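Side-chain contacts in putative N-acetylmuramoyl-L-alanine amidase,autolysin cwp6 (Peptoclostridium difficile, PDB 5J72), which probably cleaves the amide bond between N-acetylmuramic acid and L-alanine in peptidoglycan with a zinc-dependent amidase domain, and attaches to the cell wall through three CWB2 domains: residues Gly269-Leu274 against Ile391-Lys396; Val368-Ser371 against Val375-Ile378; Ala173-Ser178 against Gln285-Ala290; Thr397-Tyr402 against Ile427-Ser432. All coordinates share one frame; numbering follows the deposited sequence. Where two conformers were deposited one is given.

Interaction 1 (Gly269-Leu274 against Ile391-Lys396)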
loop_
_atom_site.group_PDB
_atom_site.type_symbol
_atom_site.label_atom_id
_atom_site.label_comp_id
_atom_site.label_asym_id
_atom_site.label_seq_id
_atom_site.Cartn_x
_atom_site.Cartn_y
_atom_site.Cartn_z
ATOM N N GLY A 269 1.049 4.477 16.096
ATOM C CA GLY A 269 0.605 4.380 14.711
ATOM C C GLY A 269 1.736 4.421 13.720
ATOM O O GLY A 269 1.692 5.155 12.729
ATOM N N GLU A 270 2.770 3.635 13.998
ATOM C CA GLU A 270 3.918 3.580 13.105
ATOM C C GLU A 270 3.473 3.114 11.707
ATOM O O GLU A 270 3.914 3.684 10.705
ATOM C CB GLU A 270 4.971 2.615 13.670
ATOM C CG GLU A 270 5.681 3.205 14.888
ATOM C CD GLU A 270 6.741 2.241 15.502
ATOM O OE1 GLU A 270 7.374 2.634 16.513
ATOM O OE2 GLU A 270 6.952 1.126 14.962
ATOM N N TYR A 271 2.614 2.046 11.640
ATOM C CA TYR A 271 2.157 1.574 10.333
ATOM C C TYR A 271 1.142 2.538 9.756
ATOM O O TYR A 271 0.990 2.578 8.550
ATOM C CB TYR A 271 1.570 0.162 10.416
ATOM C CG TYR A 271 2.692 -0.840 10.296
ATOM C CD1 TYR A 271 3.340 -1.330 11.430
ATOM C CD2 TYR A 271 3.123 -1.284 9.055
ATOM C CE1 TYR A 271 4.373 -2.244 11.327
ATOM C CE2 TYR A 271 4.177 -2.195 8.942
ATOM C CZ TYR A 271 4.791 -2.675 10.081
ATOM O OH TYR A 271 5.821 -3.582 10.001
ATOM N N ASP A 272 0.459 3.332 10.565
ATOM C CA ASP A 272 -0.432 4.350 9.996
ATOM C C ASP A 272 0.447 5.387 9.250
ATOM O O ASP A 272 0.143 5.819 8.120
ATOM C CB ASP A 272 -1.196 5.046 11.143
ATOM C CG ASP A 272 -2.201 4.104 11.769
ATOM O OD1 ASP A 272 -2.880 3.356 11.010
ATOM O OD2 ASP A 272 -2.304 4.079 13.021
ATOM N N ALA A 273 1.552 5.818 9.915
ATOM C CA ALA A 273 2.470 6.807 9.318
ATOM C C ALA A 273 3.075 6.182 7.997
ATOM O O ALA A 273 3.102 6.813 6.938
ATOM C CB ALA A 273 3.575 7.156 10.324
ATOM N N LEU A 274 3.544 4.968 8.078
ATOM C CA LEU A 274 4.103 4.303 6.905
ATOM C C LEU A 274 3.081 4.195 5.790
ATOM O O LEU A 274 3.387 4.499 4.633
ATOM C CB LEU A 274 4.454 2.817 7.361
ATOM C CG LEU A 274 5.148 1.917 6.321
ATOM C CD1 LEU A 274 5.777 0.720 7.021
ATOM C CD2 LEU A 274 4.214 1.369 5.298
ATOM N N ILE A 391 2.391 2.704 -2.245
ATOM C CA ILE A 391 3.104 1.534 -1.763
ATOM C C ILE A 391 2.022 0.576 -1.186
ATOM O O ILE A 391 1.188 0.992 -0.374
ATOM C CB ILE A 391 4.080 1.931 -0.635
ATOM C CG1 ILE A 391 5.246 2.768 -1.262
ATOM C CG2 ILE A 391 4.656 0.662 0.075
ATOM C CD1 ILE A 391 6.182 3.357 -0.139
ATOM N N LEU A 392 2.052 -0.670 -1.623
ATOM C CA LEU A 392 1.181 -1.722 -1.098
ATOM C C LEU A 392 2.013 -2.565 -0.188
ATOM O O LEU A 392 3.132 -2.918 -0.566
ATOM C CB LEU A 392 0.697 -2.568 -2.277
ATOM C CG LEU A 392 -0.344 -3.628 -1.840
ATOM C CD1 LEU A 392 -1.368 -3.749 -2.923
ATOM C CD2 LEU A 392 0.424 -4.951 -1.590
ATOM N N ILE A 393 1.515 -2.898 1.038
ATOM C CA ILE A 393 2.301 -3.775 1.879
ATOM C C ILE A 393 1.518 -5.102 2.082
ATOM O O ILE A 393 0.298 -5.068 2.164
ATOM C CB ILE A 393 2.633 -3.166 3.273
ATOM C CG1 ILE A 393 1.357 -2.712 4.020
ATOM C CG2 ILE A 393 3.592 -1.923 3.042
ATOM C CD1 ILE A 393 1.666 -2.263 5.514
ATOM N N THR A 394 2.230 -6.211 2.178
ATOM C CA THR A 394 1.544 -7.490 2.351
ATOM C C THR A 394 2.583 -8.411 2.889
ATOM O O THR A 394 3.785 -8.185 2.744
ATOM C CB THR A 394 0.948 -7.958 1.012
ATOM O OG1 THR A 394 -0.013 -8.999 1.266
ATOM C CG2 THR A 394 2.030 -8.465 0.022
ATOM N N PRO A 395 2.155 -9.486 3.583
ATOM C CA PRO A 395 3.193 -10.378 4.102
ATOM C C PRO A 395 3.958 -11.103 2.987
ATOM O O PRO A 395 3.495 -11.192 1.864
ATOM C CB PRO A 395 2.375 -11.371 5.005
ATOM C CG PRO A 395 1.169 -10.582 5.396
ATOM C CD PRO A 395 0.820 -9.847 4.098
ATOM N N LYS A 396 5.087 -11.687 3.342
ATOM C CA LYS A 396 5.926 -12.371 2.341
ATOM C C LYS A 396 5.240 -13.564 1.691
ATOM O O LYS A 396 5.495 -13.843 0.534
ATOM C CB LYS A 396 7.199 -12.914 3.015
ATOM C CG LYS A 396 8.068 -11.886 3.660
ATOM C CD LYS A 396 9.317 -12.600 4.160
ATOM C CE LYS A 396 9.272 -12.772 5.642
ATOM N NZ LYS A 396 10.442 -12.120 6.276
#

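Interaction 2 (Val368-Ser371 against Val375-Ile378)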
loop_
_atom_site.group_PDB
_atom_site.type_symbol
_atom_site.label_atom_id
_atom_site.label_comp_id
_atom_site.label_asym_id
_atom_site.label_seq_id
_atom_site.Cartn_x
_atom_site.Cartn_y
_atom_site.Cartn_z
ATOM N N VAL A 368 5.573 -2.656 -4.170
ATOM C CA VAL A 368 5.117 -3.666 -3.200
ATOM C C VAL A 368 6.193 -4.026 -2.222
ATOM O O VAL A 368 7.237 -4.512 -2.624
ATOM C CB VAL A 368 4.694 -4.957 -3.980
ATOM C CG1 VAL A 368 4.258 -6.055 -2.960
ATOM C CG2 VAL A 368 3.555 -4.622 -4.933
ATOM N N ALA A 369 5.948 -3.771 -0.913
ATOM C CA ALA A 369 6.904 -4.048 0.124
ATOM C C ALA A 369 6.307 -5.060 1.143
ATOM O O ALA A 369 5.088 -5.192 1.278
ATOM C CB ALA A 369 7.218 -2.750 0.897
ATOM N N LYS A 370 7.195 -5.766 1.828
ATOM C CA LYS A 370 6.809 -6.712 2.855
ATOM C C LYS A 370 6.226 -5.949 4.002
ATOM O O LYS A 370 6.804 -4.935 4.381
ATOM C CB LYS A 370 8.067 -7.452 3.318
ATOM C CG LYS A 370 8.603 -8.404 2.237
ATOM C CD LYS A 370 9.936 -9.115 2.675
ATOM C CE LYS A 370 11.092 -8.148 2.780
ATOM N NZ LYS A 370 12.264 -8.736 3.490
ATOM N N SER A 371 5.149 -6.419 4.649
ATOM C CA SER A 371 4.570 -5.629 5.744
ATOM C C SER A 371 5.165 -5.967 7.086
ATOM O O SER A 371 4.743 -5.371 8.078
ATOM C CB SER A 371 3.071 -5.883 5.829
ATOM O OG SER A 371 2.860 -7.284 5.931
ATOM N N VAL A 375 11.388 -0.538 7.441
ATOM C CA VAL A 375 12.407 0.201 6.684
ATOM C C VAL A 375 12.259 0.120 5.166
ATOM O O VAL A 375 12.544 1.123 4.536
ATOM C CB VAL A 375 13.797 -0.301 7.126
ATOM C CG1 VAL A 375 13.985 -1.777 6.710
ATOM C CG2 VAL A 375 14.901 0.586 6.518
ATOM N N ASP A 376 11.809 -1.010 4.589
ATOM C CA ASP A 376 11.753 -1.066 3.119
ATOM C C ASP A 376 10.717 -0.077 2.607
ATOM O O ASP A 376 10.881 0.449 1.505
ATOM C CB ASP A 376 11.419 -2.484 2.638
ATOM C CG ASP A 376 12.644 -3.421 2.636
ATOM O OD1 ASP A 376 13.788 -2.935 2.908
ATOM O OD2 ASP A 376 12.469 -4.629 2.384
ATOM N N SER A 377 9.613 0.139 3.367
ATOM C CA SER A 377 8.592 1.094 2.884
ATOM C C SER A 377 9.139 2.512 3.049
ATOM O O SER A 377 8.794 3.405 2.288
ATOM C CB SER A 377 7.297 0.950 3.678
ATOM O OG SER A 377 6.703 -0.285 3.304
ATOM N N ILE A 378 9.976 2.729 4.076
ATOM C CA ILE A 378 10.561 4.075 4.252
ATOM C C ILE A 378 11.515 4.382 3.074
ATOM O O ILE A 378 11.412 5.435 2.479
ATOM C CB ILE A 378 11.397 4.122 5.575
ATOM C CG1 ILE A 378 10.462 4.130 6.778
ATOM C CG2 ILE A 378 12.203 5.421 5.640
ATOM C CD1 ILE A 378 11.266 3.961 8.057
HETATM O O HOH W 1 10.005 -5.213 1.321
HETATM O O HOH W 2 7.826 -2.461 4.624
HETATM O O HOH W 3 14.201 -6.605 3.616
#

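Interaction 3 (Ala173-Ser178 against Gln285-Ala290)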
loop_
_atom_site.group_PDB
_atom_site.type_symbol
_atom_site.label_atom_id
_atom_site.label_comp_id
_atom_site.label_asym_id
_atom_site.label_seq_id
_atom_site.Cartn_x
_atom_site.Cartn_y
_atom_site.Cartn_z
ATOM N N ALA A 173 10.180 11.036 7.300
ATOM C CA ALA A 173 11.238 11.547 6.390
ATOM C C ALA A 173 10.818 11.541 4.939
ATOM O O ALA A 173 11.341 12.361 4.214
ATOM C CB ALA A 173 12.479 10.690 6.514
ATOM N N THR A 174 9.845 10.671 4.479
ATOM C CA THR A 174 9.540 10.657 3.038
ATOM C C THR A 174 9.082 11.944 2.477
ATOM O O THR A 174 9.553 12.307 1.408
ATOM C CB THR A 174 8.545 9.474 2.673
ATOM O OG1 THR A 174 9.298 8.279 2.845
ATOM C CG2 THR A 174 8.042 9.560 1.275
ATOM N N PRO A 175 8.161 12.712 3.116
ATOM C CA PRO A 175 7.738 13.983 2.512
ATOM C C PRO A 175 8.890 15.014 2.359
ATOM O O PRO A 175 8.876 15.848 1.464
ATOM C CB PRO A 175 6.615 14.468 3.466
ATOM C CG PRO A 175 6.083 13.201 4.043
ATOM C CD PRO A 175 7.320 12.353 4.277
ATOM N N LEU A 176 9.860 14.948 3.279
ATOM C CA LEU A 176 11.008 15.872 3.159
ATOM C C LEU A 176 11.947 15.377 2.047
ATOM O O LEU A 176 12.420 16.177 1.251
ATOM C CB LEU A 176 11.760 15.879 4.476
ATOM C CG LEU A 176 13.017 16.842 4.454
ATOM C CD1 LEU A 176 12.560 18.285 4.091
ATOM C CD2 LEU A 176 13.624 16.873 5.870
ATOM N N ALA A 177 12.275 14.052 2.029
ATOM C CA ALA A 177 13.088 13.543 0.925
ATOM C C ALA A 177 12.431 13.872 -0.408
ATOM O O ALA A 177 13.147 14.214 -1.359
ATOM C CB ALA A 177 13.267 12.018 1.042
ATOM N N SER A 178 11.094 13.814 -0.481
ATOM C CA SER A 178 10.395 14.123 -1.723
ATOM C C SER A 178 10.487 15.605 -2.037
ATOM O O SER A 178 10.599 15.987 -3.213
ATOM C CB SER A 178 8.914 13.738 -1.641
ATOM O OG SER A 178 8.793 12.409 -1.124
ATOM N N GLN A 285 3.685 17.230 1.614
ATOM C CA GLN A 285 3.058 17.892 2.786
ATOM C C GLN A 285 3.400 16.957 3.919
ATOM O O GLN A 285 3.497 15.717 3.782
ATOM C CB GLN A 285 1.558 18.156 2.569
ATOM C CG GLN A 285 1.345 19.170 1.447
ATOM C CD GLN A 285 1.638 20.603 1.888
ATOM O OE1 GLN A 285 1.336 21.026 3.010
ATOM N NE2 GLN A 285 2.275 21.359 1.015
ATOM N N PRO A 286 3.620 17.508 5.115
ATOM C CA PRO A 286 4.027 16.632 6.212
ATOM C C PRO A 286 3.096 15.656 6.910
ATOM O O PRO A 286 1.885 15.814 6.958
ATOM C CB PRO A 286 4.560 17.621 7.252
ATOM C CG PRO A 286 3.801 18.902 6.991
ATOM C CD PRO A 286 3.282 18.876 5.563
ATOM N N ILE A 287 3.751 14.652 7.474
ATOM C CA ILE A 287 3.097 13.696 8.376
ATOM C C ILE A 287 3.396 14.268 9.781
ATOM O O ILE A 287 4.563 14.497 10.140
ATOM C CB ILE A 287 3.696 12.277 8.267
ATOM C CG1 ILE A 287 3.386 11.666 6.859
ATOM C CG2 ILE A 287 3.100 11.387 9.403
ATOM C CD1 ILE A 287 4.290 10.377 6.641
ATOM N N ILE A 288 2.332 14.550 10.539
ATOM C CA ILE A 288 2.487 15.142 11.861
ATOM C C ILE A 288 2.188 14.045 12.828
ATOM O O ILE A 288 1.121 13.420 12.767
ATOM C CB ILE A 288 1.497 16.312 11.999
ATOM C CG1 ILE A 288 1.910 17.514 11.085
ATOM C CG2 ILE A 288 1.426 16.738 13.502
ATOM C CD1 ILE A 288 3.236 18.231 11.519
ATOM N N LEU A 289 3.125 13.757 13.713
ATOM C CA LEU A 289 2.888 12.713 14.679
ATOM C C LEU A 289 2.243 13.282 15.985
ATOM O O LEU A 289 2.670 14.308 16.508
ATOM C CB LEU A 289 4.196 11.980 14.989
ATOM C CG LEU A 289 4.794 11.304 13.750
ATOM C CD1 LEU A 289 6.099 10.525 14.179
ATOM C CD2 LEU A 289 3.752 10.284 13.150
ATOM N N ALA A 290 1.263 12.583 16.497
ATOM C CA ALA A 290 0.498 13.065 17.650
ATOM C C ALA A 290 0.317 12.012 18.730
ATOM O O ALA A 290 0.730 10.849 18.620
ATOM C CB ALA A 290 -0.885 13.476 17.156
#

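Interaction 4 (Thr397-Tyr402 against Ile427-Ser432)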
loop_
_atom_site.group_PDB
_atom_site.type_symbol
_atom_site.label_atom_id
_atom_site.label_comp_id
_atom_site.label_asym_id
_atom_site.label_seq_id
_atom_site.Cartn_x
_atom_site.Cartn_y
_atom_site.Cartn_z
ATOM N N THR A 397 4.345 -14.266 2.434
ATOM C CA THR A 397 3.771 -15.497 1.881
ATOM C C THR A 397 2.350 -15.418 1.388
ATOM O O THR A 397 1.877 -16.422 0.878
ATOM C CB THR A 397 3.904 -16.633 2.940
ATOM O OG1 THR A 397 3.039 -16.286 4.028
ATOM C CG2 THR A 397 5.348 -16.790 3.489
ATOM N N TYR A 398 1.625 -14.290 1.495
ATOM C CA TYR A 398 0.301 -14.254 0.895
ATOM C C TYR A 398 -0.164 -12.854 0.580
ATOM O O TYR A 398 0.348 -11.895 1.167
ATOM C CB TYR A 398 -0.779 -14.922 1.836
ATOM C CG TYR A 398 -0.969 -14.226 3.174
ATOM C CD1 TYR A 398 -0.104 -14.468 4.234
ATOM C CD2 TYR A 398 -2.040 -13.360 3.389
ATOM C CE1 TYR A 398 -0.291 -13.870 5.478
ATOM C CE2 TYR A 398 -2.240 -12.760 4.635
ATOM C CZ TYR A 398 -1.359 -13.021 5.670
ATOM O OH TYR A 398 -1.515 -12.428 6.891
ATOM N N VAL A 399 -1.084 -12.716 -0.331
ATOM C CA VAL A 399 -1.654 -11.425 -0.624
ATOM C C VAL A 399 -2.745 -11.217 0.421
ATOM O O VAL A 399 -3.677 -12.034 0.520
ATOM C CB VAL A 399 -2.255 -11.362 -2.025
ATOM C CG1 VAL A 399 -2.949 -9.990 -2.257
ATOM C CG2 VAL A 399 -1.165 -11.606 -3.073
ATOM N N SER A 400 -2.652 -10.178 1.211
ATOM C CA SER A 400 -3.718 -9.923 2.151
ATOM C C SER A 400 -5.104 -9.807 1.493
ATOM O O SER A 400 -5.321 -9.206 0.434
ATOM C CB SER A 400 -3.423 -8.634 2.936
ATOM O OG SER A 400 -4.571 -8.243 3.672
ATOM N N ALA A 401 -6.129 -10.409 2.160
ATOM C CA ALA A 401 -7.499 -10.349 1.635
ATOM C C ALA A 401 -8.040 -8.951 1.541
ATOM O O ALA A 401 -8.902 -8.649 0.723
ATOM C CB ALA A 401 -8.434 -11.187 2.573
ATOM N N TYR A 402 -7.518 -8.036 2.366
ATOM C CA TYR A 402 -8.048 -6.651 2.321
ATOM C C TYR A 402 -7.668 -5.946 0.985
ATOM O O TYR A 402 -8.303 -4.950 0.636
ATOM C CB TYR A 402 -7.456 -5.855 3.494
ATOM C CG TYR A 402 -7.972 -6.367 4.825
ATOM C CD1 TYR A 402 -9.301 -6.192 5.195
ATOM C CD2 TYR A 402 -7.140 -7.034 5.696
ATOM C CE1 TYR A 402 -9.788 -6.674 6.415
ATOM C CE2 TYR A 402 -7.612 -7.540 6.909
ATOM C CZ TYR A 402 -8.935 -7.359 7.257
ATOM O OH TYR A 402 -9.383 -7.899 8.461
ATOM N N ILE A 427 4.057 -11.896 -5.383
ATOM C CA ILE A 427 4.270 -10.736 -6.271
ATOM C C ILE A 427 3.593 -11.013 -7.658
ATOM O O ILE A 427 2.942 -10.126 -8.244
ATOM C CB ILE A 427 5.810 -10.425 -6.354
ATOM C CG1 ILE A 427 6.021 -9.078 -7.124
ATOM C CG2 ILE A 427 6.585 -11.566 -7.028
ATOM C CD1 ILE A 427 5.498 -7.855 -6.237
ATOM N N ASN A 428 3.675 -12.260 -8.145
ATOM C CA ASN A 428 3.054 -12.562 -9.438
ATOM C C ASN A 428 1.569 -12.471 -9.374
ATOM O O ASN A 428 0.934 -12.066 -10.337
ATOM C CB ASN A 428 3.461 -13.986 -9.946
ATOM C CG ASN A 428 2.656 -14.309 -11.199
ATOM O OD1 ASN A 428 1.662 -15.058 -11.132
ATOM N ND2 ASN A 428 2.940 -13.689 -12.360
ATOM N N SER A 429 0.962 -12.823 -8.200
ATOM C CA SER A 429 -0.493 -12.698 -8.059
ATOM C C SER A 429 -0.881 -11.241 -8.167
ATOM O O SER A 429 -1.846 -10.864 -8.829
ATOM C CB SER A 429 -0.948 -13.226 -6.679
ATOM O OG SER A 429 -2.312 -12.934 -6.484
ATOM N N ILE A 430 -0.120 -10.379 -7.447
ATOM C CA ILE A 430 -0.430 -8.951 -7.497
ATOM C C ILE A 430 -0.244 -8.368 -8.931
ATOM O O ILE A 430 -1.079 -7.590 -9.412
ATOM C CB ILE A 430 0.511 -8.231 -6.496
ATOM C CG1 ILE A 430 0.004 -8.536 -5.048
ATOM C CG2 ILE A 430 0.431 -6.679 -6.743
ATOM C CD1 ILE A 430 1.088 -8.242 -3.985
ATOM N N ALA A 431 0.871 -8.732 -9.557
ATOM C CA ALA A 431 1.183 -8.260 -10.935
ATOM C C ALA A 431 0.085 -8.766 -11.922
ATOM O O ALA A 431 -0.313 -8.012 -12.817
ATOM C CB ALA A 431 2.572 -8.746 -11.306
ATOM N N SER A 432 -0.474 -10.016 -11.709
ATOM C CA SER A 432 -1.589 -10.480 -12.615
ATOM C C SER A 432 -2.834 -9.675 -12.396
ATOM O O SER A 432 -3.443 -9.193 -13.347
ATOM C CB SER A 432 -1.882 -11.968 -12.376
ATOM O OG SER A 432 -0.675 -12.702 -12.460
#

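Interaction 1 (Gly269-Leu274 against Ile391-Lys396)
I393 reaches from strand 391-394 to the first turn of helix 270-283, where its two branches meet two different residues. At CB the side chain forks. CG2 is the short arm, and its methyl meets CD2 of L274 at 4.0 Å. The long arm leaves through CG1, which lies between the backbone N and the carbonyl carbon (chi1 55°); this sends the chain on to CD1, which ends 4.0 Å from CD2 of the Y271 ring. The methyl approaches that ring obliquely. In one of its two deposited conformers L274 sets CG anti to the backbone N (chi1 -176°), which carries CD2 towards the strand; this half of the contact is therefore less certain. I374 touches both Y271 and L274, and S377 of helix 375-387 touches L274 and I393, so other parts of the third CWB2 repeat flank the pair. Beyond the apolar part of its ring, Y271 has a cation-pi partner in R346 and a weak hydrogen bond from OH to the carbonyl oxygen of S371. No hydrogen bond joins the two segments. The join between the second and third CWB2 repeats is therefore apolar here, made by a few methyl and ring carbons in van der Waals contact.

Interaction 2 (Val368-Ser371 against Val375-Ile378)
The end of strand 362-370 faces the first turn of helix 375-387, with A369 and S377 closest at 6.1 Å between their CA atoms, and a loop of four residues, S371 to I374, turns the chain from one to the other. No direct hydrogen bond joins the two segments; A369 points its methyl at the helix, and three waters bridge the rest. CB of A369 sits 3.5 Å from OG of S377, a close fit of methyl against hydroxyl. That OG also gives its proton to a water that in turn donates to the carbonyl oxygen of K370. D376 turns towards the strand, its CG beside the backbone N and anti to the carbonyl carbon (chi1 -80°), and its OD2 serves two waters. One, 2.7 Å from OD2 of D376, accepts from the backbone N of K370; the other accepts from NZ of K370. The lysine chain bends at chi3 (-68°), which brings CE to 3.8 Å from OD2 of D376 but leaves NZ 4.3 Å from that oxygen, too far for a salt bridge. NZ has a direct partner in the carbonyl oxygen of D420. The opposite charges are still near enough that they probably attract, and the two water bridges to OD2 would favour an ionised carboxylate. On the other side of the strand, V368 packs on I427 and I430 of helix 424-433. This is the strand-to-helix turn that opens the beta-alpha-beta unit of strand 362-370, helix 375-387 and strand 391-394 in the third CWB2 repeat.

Interaction 3 (Ala173-Ser178 against Gln285-Ala290)
The pyrrolidine ring of P175, near the start of helix 174-180, meets the chain leading into strand 287-290 with its CB-CG edge rather than with a face, the part of the ring remote from the backbone N. The carbonyl oxygen of Q285 lies against this edge, close to the ring plane, 3.4 Å from CB of P175 and 3.6 Å from CG of P175. Further along the same edge, CG of P175 also reaches CG1 of I287 at 4.2 Å. The side chains of P175 and I287 cross at about a right angle; I287 holds CG1 beside its backbone N (chi1 -67°), which turns this branch to the proline. The second proline, P286, brings its CA to within 4.3 Å of CB of P175. A280 of helix 270-283 touches both P175 and I287, and I252 of helix 241-253 also packs on P175. The amide of Q285 is held elsewhere, by the backbone of D257, N259 and K260. Here a helix of the first CWB2 repeat packs on the residues that lead into strand 287-290, an outermost strand of the second repeat, and on its first residue, joining two repeats whose parallel sheets share the strand order 2-1-3-4.

Interaction 4 (Thr397-Tyr402 against Ile427-Ser432)
V399 pushes a single methyl, CG2, into helix 424-433, where it rests against S429 and I430. CG1 of I430 lies 3.8 Å from CG2 of V399, and CD1 of I430 is slightly farther at 4.2 Å. CB and OG of S429 lie 4.0 and 3.8 Å from the same CG2 of V399. The valine sets CG1 anti to its backbone N (chi1 176°), placing CG2 beside that N and against the helix. I430 keeps CG1 anti to its carbonyl carbon (chi1 -74°), which brings that atom out to the valine methyl, and the two side chains meet obliquely.

The next shell fixes the loop that carries V399. The carbonyl oxygen of V399 accepts from R493, and OG1 of T394 is hydrogen-bonded to both the carbonyl oxygen of Y398 and the N of S400. After V399, OG of S400 accepts from N of Y402 (3.2 Å, N-H...O angle 152°), which forms an ST turn, and E490 hydrogen-bonds to OG of S400 as well. Within the helix, OG and N of S432 reach the carbonyl oxygen of N428 from opposite faces of its plane.

The loop thus runs between helix 424-433 and helix 477-494 of the amidase domain, on which Y398 and A401 pack. Elsewhere, helix 424-433 packs through I427 on strands 128-135 and 411-418, while strand 391-394 leads into the loop.

In the fold
Interactions 1 and 2 are neighbours, their centres 7 Å apart, and share the paired strands 362-370 and 391-394: T394 O and S371 N, 2.9 Å apart, probably form a hydrogen bond between them. The centre of interaction 3 is 15 Å from that of interaction 1, and A273, which packs on I287 and L289, links the two. Interaction 4, its centre also 15 Å from that of interaction 1, continues the chain from strand 391-394, and I430 reaches back to L392 and T394, and to V368 of interaction 2. Centres of interactions 3 and 4 are about 28 Å apart. All four lie away from the zinc site of H460, E477 and H530; the side chain of I430 is about 9 Å from a bound sodium ion.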